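Local coordinates for exocyst complex component EXO70 (Saccharomyces cerevisiae, PDB 2B1E), which takes part in the secretory pathway as a subunit of the exocyst, the complex that tethers secretory vesicles to sites of exocytosis, and has a role in its assembly, at residues V45-D49 and L75-I79; E83-R87 and Y129-E135. All blocks are in the same frame, centred on the assembly; numbering follows the deposited sequence.

Contact 1. Residues V45-D49 and L75-I79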
loop_
_atom_site.group_PDB
_atom_site.type_symbol
_atom_site.label_atom_id
_atom_site.label_comp_id
_atom_site.label_asym_id
_atom_site.label_seq_id
_atom_site.Cartn_x
_atom_site.Cartn_y
_atom_site.Cartn_z
ATOM N N VAL A 45 -32.127 41.108 -30.834
ATOM C CA VAL A 45 -33.009 40.753 -29.731
ATOM C C VAL A 45 -32.922 41.867 -28.669
ATOM O O VAL A 45 -33.927 42.227 -28.060
ATOM C CB VAL A 45 -32.621 39.394 -29.125
ATOM C CG1 VAL A 45 -33.565 39.041 -27.986
ATOM C CG2 VAL A 45 -32.703 38.302 -30.212
ATOM N N HIS A 46 -31.729 42.420 -28.450
ATOM C CA HIS A 46 -31.583 43.502 -27.466
ATOM C C HIS A 46 -32.442 44.707 -27.892
ATOM O O HIS A 46 -33.073 45.353 -27.053
ATOM C CB HIS A 46 -30.115 43.963 -27.329
ATOM C CG HIS A 46 -29.228 43.007 -26.587
ATOM N ND1 HIS A 46 -29.621 42.363 -25.434
ATOM C CD2 HIS A 46 -27.949 42.618 -26.814
ATOM C CE1 HIS A 46 -28.626 41.618 -24.985
ATOM N NE2 HIS A 46 -27.599 41.755 -25.805
ATOM N N LYS A 47 -32.453 45.017 -29.187
ATOM C CA LYS A 47 -33.252 46.138 -29.686
ATOM C C LYS A 47 -34.720 45.940 -29.321
ATOM O O LYS A 47 -35.391 46.868 -28.885
ATOM C CB LYS A 47 -33.134 46.262 -31.210
ATOM C CG LYS A 47 -31.831 46.872 -31.720
ATOM C CD LYS A 47 -31.899 48.391 -31.715
ATOM C CE LYS A 47 -30.646 49.011 -32.318
ATOM N NZ LYS A 47 -30.753 50.500 -32.381
ATOM N N LEU A 48 -35.219 44.722 -29.510
ATOM C CA LEU A 48 -36.618 44.417 -29.207
ATOM C C LEU A 48 -36.897 44.552 -27.716
ATOM O O LEU A 48 -37.923 45.104 -27.301
ATOM C CB LEU A 48 -36.946 42.998 -29.665
ATOM C CG LEU A 48 -36.841 42.740 -31.170
ATOM C CD1 LEU A 48 -36.893 41.240 -31.424
ATOM C CD2 LEU A 48 -37.959 43.456 -31.914
ATOM N N ASP A 49 -35.973 44.023 -26.923
ATOM C CA ASP A 49 -36.065 44.053 -25.479
ATOM C C ASP A 49 -36.120 45.499 -24.995
ATOM O O ASP A 49 -36.986 45.868 -24.194
ATOM C CB ASP A 49 -34.848 43.347 -24.880
ATOM C CG ASP A 49 -35.210 42.459 -23.716
ATOM O OD1 ASP A 49 -36.369 42.537 -23.256
ATOM O OD2 ASP A 49 -34.339 41.686 -23.259
ATOM N N LEU A 75 -43.732 41.882 -29.419
ATOM C CA LEU A 75 -42.360 42.027 -28.949
ATOM C C LEU A 75 -42.042 40.939 -27.917
ATOM O O LEU A 75 -41.022 40.264 -28.006
ATOM C CB LEU A 75 -42.152 43.414 -28.323
ATOM C CG LEU A 75 -42.073 44.589 -29.305
ATOM C CD1 LEU A 75 -42.204 45.905 -28.552
ATOM C CD2 LEU A 75 -40.736 44.537 -30.051
ATOM N N GLU A 76 -42.929 40.755 -26.946
ATOM C CA GLU A 76 -42.691 39.749 -25.917
ATOM C C GLU A 76 -42.496 38.349 -26.522
ATOM O O GLU A 76 -41.534 37.655 -26.184
ATOM C CB GLU A 76 -43.850 39.739 -24.909
ATOM C CG GLU A 76 -44.032 41.063 -24.147
ATOM C CD GLU A 76 -45.307 41.094 -23.299
ATOM O OE1 GLU A 76 -46.226 40.282 -23.552
ATOM O OE2 GLU A 76 -45.393 41.944 -22.384
ATOM N N GLN A 77 -43.380 37.944 -27.435
ATOM C CA GLN A 77 -43.264 36.610 -28.030
ATOM C C GLN A 77 -42.089 36.428 -28.984
ATOM O O GLN A 77 -41.459 35.373 -28.980
ATOM C CB GLN A 77 -44.570 36.200 -28.718
ATOM C CG GLN A 77 -45.740 35.989 -27.742
ATOM C CD GLN A 77 -45.419 34.992 -26.647
ATOM O OE1 GLN A 77 -44.795 33.964 -26.893
ATOM N NE2 GLN A 77 -45.847 35.290 -25.427
ATOM N N LEU A 78 -41.799 37.432 -29.803
ATOM C CA LEU A 78 -40.668 37.347 -30.729
ATOM C C LEU A 78 -39.367 37.199 -29.939
ATOM O O LEU A 78 -38.460 36.464 -30.345
ATOM C CB LEU A 78 -40.623 38.593 -31.620
ATOM C CG LEU A 78 -39.471 38.696 -32.627
ATOM C CD1 LEU A 78 -39.450 37.480 -33.567
ATOM C CD2 LEU A 78 -39.641 39.991 -33.415
ATOM N N ILE A 79 -39.271 37.892 -28.803
ATOM C CA ILE A 79 -38.081 37.784 -27.959
ATOM C C ILE A 79 -38.004 36.357 -27.410
ATOM O O ILE A 79 -36.945 35.729 -27.404
ATOM C CB ILE A 79 -38.132 38.811 -26.775
ATOM C CG1 ILE A 79 -37.996 40.243 -27.317
ATOM C CG2 ILE A 79 -37.014 38.546 -25.789
ATOM C CD1 ILE A 79 -38.255 41.348 -26.278
#

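Contact 2. Residues E83-R87 and Y129-E135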
loop_
_atom_site.group_PDB
_atom_site.type_symbol
_atom_site.label_atom_id
_atom_site.label_comp_id
_atom_site.label_asym_id
_atom_site.label_seq_id
_atom_site.Cartn_x
_atom_site.Cartn_y
_atom_site.Cartn_z
ATOM N N GLU A 83 -34.910 33.778 -28.129
ATOM C CA GLU A 83 -34.076 33.286 -27.043
ATOM C C GLU A 83 -34.113 31.756 -26.992
ATOM O O GLU A 83 -33.121 31.121 -26.645
ATOM C CB GLU A 83 -34.517 33.916 -25.708
ATOM C CG GLU A 83 -34.050 35.374 -25.599
ATOM C CD GLU A 83 -34.562 36.124 -24.366
ATOM O OE1 GLU A 83 -34.045 37.225 -24.097
ATOM O OE2 GLU A 83 -35.473 35.639 -23.679
ATOM N N ALA A 84 -35.247 31.163 -27.360
ATOM C CA ALA A 84 -35.353 29.709 -27.358
ATOM C C ALA A 84 -34.386 29.165 -28.417
ATOM O O ALA A 84 -33.783 28.111 -28.242
ATOM C CB ALA A 84 -36.795 29.280 -27.661
ATOM N N GLN A 85 -34.231 29.906 -29.506
ATOM C CA GLN A 85 -33.322 29.510 -30.578
ATOM C C GLN A 85 -31.871 29.588 -30.104
ATOM O O GLN A 85 -31.026 28.774 -30.502
ATOM C CB GLN A 85 -33.538 30.412 -31.797
ATOM C CG GLN A 85 -32.555 30.193 -32.936
ATOM C CD GLN A 85 -32.494 28.752 -33.407
ATOM O OE1 GLN A 85 -33.528 28.120 -33.660
ATOM N NE2 GLN A 85 -31.280 28.224 -33.538
ATOM N N LEU A 86 -31.589 30.575 -29.253
ATOM C CA LEU A 86 -30.258 30.746 -28.694
ATOM C C LEU A 86 -29.902 29.545 -27.830
ATOM O O LEU A 86 -28.755 29.104 -27.811
ATOM C CB LEU A 86 -30.189 32.033 -27.867
ATOM C CG LEU A 86 -30.102 33.292 -28.735
ATOM C CD1 LEU A 86 -30.285 34.523 -27.866
ATOM C CD2 LEU A 86 -28.760 33.326 -29.452
ATOM N N ARG A 87 -30.893 29.013 -27.121
ATOM C CA ARG A 87 -30.666 27.851 -26.278
ATOM C C ARG A 87 -30.423 26.611 -27.126
ATOM O O ARG A 87 -29.538 25.822 -26.822
ATOM C CB ARG A 87 -31.857 27.610 -25.354
ATOM C CG ARG A 87 -32.029 28.680 -24.298
ATOM C CD ARG A 87 -33.141 28.331 -23.315
ATOM N NE ARG A 87 -33.576 29.541 -22.636
ATOM C CZ ARG A 87 -34.619 30.274 -23.012
ATOM N NH1 ARG A 87 -35.353 29.910 -24.057
ATOM N NH2 ARG A 87 -34.905 31.394 -22.361
ATOM N N TYR A 129 -25.036 36.589 -22.689
ATOM C CA TYR A 129 -26.348 37.094 -23.071
ATOM C C TYR A 129 -27.377 36.751 -21.979
ATOM O O TYR A 129 -28.108 37.618 -21.491
ATOM C CB TYR A 129 -26.813 36.458 -24.388
ATOM C CG TYR A 129 -28.226 36.878 -24.757
ATOM C CD1 TYR A 129 -28.467 38.057 -25.469
ATOM C CD2 TYR A 129 -29.330 36.131 -24.324
ATOM C CE1 TYR A 129 -29.775 38.483 -25.737
ATOM C CE2 TYR A 129 -30.620 36.546 -24.583
ATOM C CZ TYR A 129 -30.839 37.718 -25.287
ATOM O OH TYR A 129 -32.131 38.112 -25.520
ATOM N N PHE A 130 -27.446 35.482 -21.595
ATOM C CA PHE A 130 -28.434 35.090 -20.597
ATOM C C PHE A 130 -28.138 35.556 -19.178
ATOM O O PHE A 130 -29.065 35.767 -18.386
ATOM C CB PHE A 130 -28.673 33.584 -20.656
ATOM C CG PHE A 130 -29.531 33.167 -21.822
ATOM C CD1 PHE A 130 -30.865 33.579 -21.900
ATOM C CD2 PHE A 130 -29.003 32.398 -22.853
ATOM C CE1 PHE A 130 -31.661 33.229 -22.995
ATOM C CE2 PHE A 130 -29.786 32.044 -23.944
ATOM C CZ PHE A 130 -31.118 32.462 -24.017
ATOM N N HIS A 131 -26.865 35.719 -18.842
ATOM C CA HIS A 131 -26.536 36.227 -17.515
ATOM C C HIS A 131 -26.960 37.689 -17.529
ATOM O O HIS A 131 -27.376 38.236 -16.516
ATOM C CB HIS A 131 -25.037 36.090 -17.234
ATOM C CG HIS A 131 -24.653 34.741 -16.708
ATOM N ND1 HIS A 131 -24.766 34.405 -15.375
ATOM C CD2 HIS A 131 -24.239 33.619 -17.346
ATOM C CE1 HIS A 131 -24.440 33.134 -15.216
ATOM N NE2 HIS A 131 -24.117 32.634 -16.396
ATOM N N GLY A 132 -26.880 38.308 -18.703
ATOM C CA GLY A 132 -27.275 39.698 -18.829
ATOM C C GLY A 132 -28.778 39.913 -18.792
ATOM O O GLY A 132 -29.248 41.022 -18.500
ATOM N N ASN A 133 -29.540 38.861 -19.077
ATOM C CA ASN A 133 -30.999 38.949 -19.086
ATOM C C ASN A 133 -31.703 38.162 -17.989
ATOM O O ASN A 133 -32.737 37.532 -18.230
ATOM C CB ASN A 133 -31.548 38.509 -20.443
ATOM C CG ASN A 133 -31.452 39.600 -21.479
ATOM O OD1 ASN A 133 -32.112 40.638 -21.365
ATOM N ND2 ASN A 133 -30.622 39.381 -22.498
ATOM N N SER A 134 -31.138 38.193 -16.789
ATOM C CA SER A 134 -31.739 37.509 -15.646
ATOM C C SER A 134 -32.027 36.033 -15.863
ATOM O O SER A 134 -33.005 35.508 -15.339
ATOM C CB SER A 134 -33.038 38.212 -15.248
ATOM O OG SER A 134 -32.783 39.570 -14.929
ATOM N N GLU A 135 -31.190 35.361 -16.642
ATOM C CA GLU A 135 -31.380 33.941 -16.863
ATOM C C GLU A 135 -30.074 33.214 -16.622
ATOM O O GLU A 135 -29.825 32.147 -17.180
ATOM C CB GLU A 135 -31.911 33.672 -18.274
ATOM C CG GLU A 135 -33.402 33.928 -18.396
ATOM C CD GLU A 135 -33.986 33.391 -19.682
ATOM O OE1 GLU A 135 -33.646 32.249 -20.065
ATOM O OE2 GLU A 135 -34.795 34.107 -20.307
HETATM O O HOH W 1 -36.785 33.367 -22.748
HETATM O O HOH W 2 -31.561 30.447 -20.862
#

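Contact 1. Residues V45-D49 and L75-I79
The carboxylate of Asp49 is the one flat group that touches across this contact, and a methyl group meets it: Ile79 CD1 lies off the carboxylate plane on one side, displaced toward OD1, at 3.8 Å from Asp49 OD1. At the other end of the carboxylate, Asp49 meets Asn133 in the turn after helix 117-132. The same Ile79 CD1 also rests against the backbone, 3.6 Å from Asp49 CA. Ile79 gets there because CG1 is anti to its carbonyl carbon (chi1 -68°) and the chain runs on extended to CD1, across the aspartate side chain at about a right angle.

Segments 45-49 and 75-79 belong to neighbouring antiparallel helices of an all-helical bundle in the Exo70 N-terminal region; the axes of the two segments approach to 9.7 Å, with directions 153° apart. No hydrogen bond joins the two segments, and apolar side chains carry the packing. Leu48 is at its middle, its two methyls parting toward different partners: CD2 meets Leu75 CD2 at 3.5 Å, while CD1 runs up against Leu78 CD2 at 3.6 Å, those two side chains standing roughly perpendicular. Nearer the backbone, Leu48 CB covers Ile79 CG1 at 3.8 Å, so a single leucine meets three residues of helix 66-94. One turn earlier, Val45 CG1 reaches the other branch of Ile79, CG2, at 4.1 Å. Leu48 also touches Tyr25 and Leu29 of helix 15-30, and Leu75 continues the apolar seam along helix 38-56 onto Met51, Leu52 and Ile55.

Contact 2. Residues E83-R87 and Y129-E135
Glu83 turns CG anti to its carbonyl carbon (chi1 -75°) and stretches out beyond it, while Tyr129 holds CG anti to its backbone N (chi1 175°), and the two side chains meet nearly at right angles. Tyr129 OH donates to the anti lone pair of Glu83 OE1 at 2.5 Å, a short bond at the edge of the ring. Over one face of that ring Leu86 CD1 makes a CH-pi contact, 4.0 Å from the centroid; Asn133 ND2 lies over the opposite face. The extended Arg87 reaches across to Glu135: NH2 donates to OE1 at 2.8 Å within a salt bridge, with an N-H...O angle of 168°, on the syn lone pair, the two groups nearly coplanar. Phe130 CZ sits over one guanidinium face. Water 1 accepts from Arg87 NH2 and donates to Glu83 OE2 and Glu135 OE2, which probably softens the repulsion between the carboxylates, 3.8 Å apart at these oxygens. Replacing Arg87 by an alanine removes the guanidinium beside Phe130 and would probably leave Glu135 OE1 without its charged mate. Glu135 is the N-cap of helix 136-155, so the contacts tie helix 66-94 to the turn after helix 117-132 in the all-helical rod of Exo70.

In the fold
Contact 1 closes before contact 2 opens along the chain, and the two share helix 66-94, which pairs first with helix 38-56 and then, further along, with the end of helix 117-132. Their centres are about 12 Å apart and they touch directly, the ring of His46 meeting that of Tyr129. Helix 66-94 thus packs on both of the others, and Tyr129 of helix 117-132 reaches helix 38-56. Both contacts lie toward the N-terminal end of an elongated chain, their centres about 63 and 51 Å from the centre of the chain, where successive helices stack into the long rod characteristic of exocyst subunits.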